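Local coordinates for protein transcriptional regulator (PDB 2EH3) that probably binds DNA as a dimeric transcriptional regulator of the TetR/AcrR family and carries magnesium ions in its C-terminal domain, at residues A[48-53]-A[96-101]. Numbering follows the deposited sequence.
Sequences ELITEI and FDLLCS
I50 meets L98 and D97 through one methyl group. Its CD1 lies 3.9 Å from CD1 of L98 and 4.0 Å from CB of D97. The contact is small and apolar. The I50 side chain is extended, with CG1 anti to the backbone N (chi1 -171°) and chi2 at 164°. This extension brings CD1 to the other segment, although the nearest CA atoms, those of I50 and D97, are 9.1 Å apart. I50 and L98 reach toward each other from opposing backbones, and their CD1 methyls meet offset rather than head on. D97 offers its methylene here. Its carboxylate OD1 accepts a hydrogen bond from the backbone N of Y20, on whose side chain I50 also packs, which ties both segments to the loop after helix 3-18. The carbonyl O of L98 accepts two bonds from S101, from OG at 2.8 Å and from N at 3.1 Å. C100 forms a disulfide with C100 of the second subunit. In this TetR-type fold the contact joins helix 46-67, packed on helix 3-18 of the DNA-binding part through L49 and I53, to helix 88-99 of the C-terminal domain, where L98 rests on F104 and on I107 of helix 105-126.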
loop_
_atom_site.group_PDB
_atom_site.type_symbol
_atom_site.label_atom_id
_atom_site.label_comp_id
_atom_site.label_asym_id
_atom_site.label_seq_id
_atom_site.Cartn_x
_atom_site.Cartn_y
_atom_site.Cartn_z
ATOM N N GLU A 48 20.053 3.414 12.462
ATOM C CA GLU A 48 19.814 2.516 13.596
ATOM C C GLU A 48 18.550 2.945 14.316
ATOM O O GLU A 48 17.770 2.110 14.775
ATOM C CB GLU A 48 20.960 2.527 14.624
ATOM C CG GLU A 48 22.172 1.699 14.282
ATOM C CD GLU A 48 23.110 1.446 15.473
ATOM O OE1 GLU A 48 24.161 0.805 15.237
ATOM O OE2 GLU A 48 22.817 1.871 16.623
ATOM N N LEU A 49 18.361 4.261 14.442
ATOM C CA LEU A 49 17.188 4.787 15.111
ATOM C C LEU A 49 15.856 4.388 14.474
ATOM O O LEU A 49 14.964 3.920 15.164
ATOM C CB LEU A 49 17.286 6.322 15.193
ATOM C CG LEU A 49 16.029 7.090 15.608
ATOM C CD1 LEU A 49 15.690 6.851 17.107
ATOM C CD2 LEU A 49 16.300 8.577 15.358
ATOM N N ILE A 50 15.693 4.591 13.170
ATOM C CA ILE A 50 14.407 4.227 12.583
ATOM C C ILE A 50 14.230 2.713 12.593
ATOM O O ILE A 50 13.120 2.219 12.776
ATOM C CB ILE A 50 14.241 4.806 11.142
ATOM C CG1 ILE A 50 12.790 4.582 10.654
ATOM C CG2 ILE A 50 15.266 4.226 10.238
ATOM C CD1 ILE A 50 12.434 5.444 9.424
ATOM N N THR A 51 15.324 1.979 12.442
ATOM C CA THR A 51 15.235 0.527 12.450
ATOM C C THR A 51 14.709 0.076 13.817
ATOM O O THR A 51 13.846 -0.794 13.880
ATOM C CB THR A 51 16.614 -0.106 12.132
ATOM O OG1 THR A 51 17.042 0.314 10.825
ATOM C CG2 THR A 51 16.524 -1.633 12.117
ATOM N N GLU A 52 15.185 0.698 14.896
ATOM C CA GLU A 52 14.726 0.334 16.239
ATOM C C GLU A 52 13.257 0.666 16.459
ATOM O O GLU A 52 12.550 -0.075 17.142
ATOM C CB GLU A 52 15.594 1.021 17.294
ATOM C CG GLU A 52 15.179 0.731 18.757
ATOM C CD GLU A 52 15.432 -0.702 19.199
ATOM O OE1 GLU A 52 16.123 -1.433 18.468
ATOM O OE2 GLU A 52 14.947 -1.083 20.294
ATOM N N ILE A 53 12.800 1.786 15.906
ATOM C CA ILE A 53 11.400 2.199 16.020
ATOM C C ILE A 53 10.522 1.103 15.425
ATOM O O ILE A 53 9.523 0.691 16.026
ATOM C CB ILE A 53 11.137 3.530 15.245
ATOM C CG1 ILE A 53 11.773 4.697 16.000
ATOM C CG2 ILE A 53 9.643 3.767 15.070
ATOM C CD1 ILE A 53 11.620 6.023 15.282
ATOM N N PHE A 96 5.385 5.494 4.585
ATOM C CA PHE A 96 6.006 6.607 3.882
ATOM C C PHE A 96 7.492 6.750 3.966
ATOM O O PHE A 96 8.099 7.341 3.068
ATOM C CB PHE A 96 5.293 7.891 4.283
ATOM C CG PHE A 96 3.858 7.908 3.859
ATOM C CD1 PHE A 96 3.524 7.884 2.497
ATOM C CD2 PHE A 96 2.831 7.912 4.797
ATOM C CE1 PHE A 96 2.190 7.867 2.079
ATOM C CE2 PHE A 96 1.495 7.892 4.380
ATOM C CZ PHE A 96 1.174 7.873 3.026
ATOM N N ASP A 97 8.082 6.209 5.031
ATOM C CA ASP A 97 9.525 6.231 5.183
ATOM C C ASP A 97 10.231 4.912 4.834
ATOM O O ASP A 97 11.449 4.919 4.544
ATOM C CB ASP A 97 9.899 6.660 6.595
ATOM C CG ASP A 97 9.471 8.070 6.888
ATOM O OD1 ASP A 97 9.826 8.978 6.116
ATOM O OD2 ASP A 97 8.760 8.239 7.894
ATOM N N LEU A 98 9.515 3.782 4.852
ATOM C CA LEU A 98 10.161 2.530 4.496
ATOM C C LEU A 98 9.708 1.980 3.147
ATOM O O LEU A 98 10.552 1.819 2.273
ATOM C CB LEU A 98 10.019 1.483 5.623
ATOM C CG LEU A 98 10.896 1.754 6.869
ATOM C CD1 LEU A 98 10.202 2.675 7.843
ATOM C CD2 LEU A 98 11.212 0.409 7.556
ATOM N N LEU A 99 8.418 1.707 2.951
ATOM C CA LEU A 99 7.996 1.202 1.639
ATOM C C LEU A 99 8.375 2.186 0.539
ATOM O O LEU A 99 8.916 1.788 -0.503
ATOM C CB LEU A 99 6.478 0.957 1.616
ATOM C CG LEU A 99 5.931 0.665 0.201
ATOM C CD1 LEU A 99 6.571 -0.625 -0.322
ATOM C CD2 LEU A 99 4.376 0.512 0.229
ATOM N N CYS A 100 8.120 3.466 0.777
ATOM C CA CYS A 100 8.379 4.502 -0.221
ATOM C C CYS A 100 9.845 4.776 -0.481
ATOM O O CYS A 100 10.203 5.385 -1.487
ATOM C CB CYS A 100 7.646 5.782 0.202
ATOM S SG CYS A 100 5.840 5.620 0.130
ATOM N N SER A 101 10.708 4.284 0.395
ATOM C CA SER A 101 12.148 4.518 0.223
ATOM C C SER A 101 12.758 3.470 -0.669
ATOM O O SER A 101 12.137 2.447 -0.927
ATOM C CB SER A 101 12.837 4.427 1.585
ATOM O OG SER A 101 13.011 3.055 1.937
#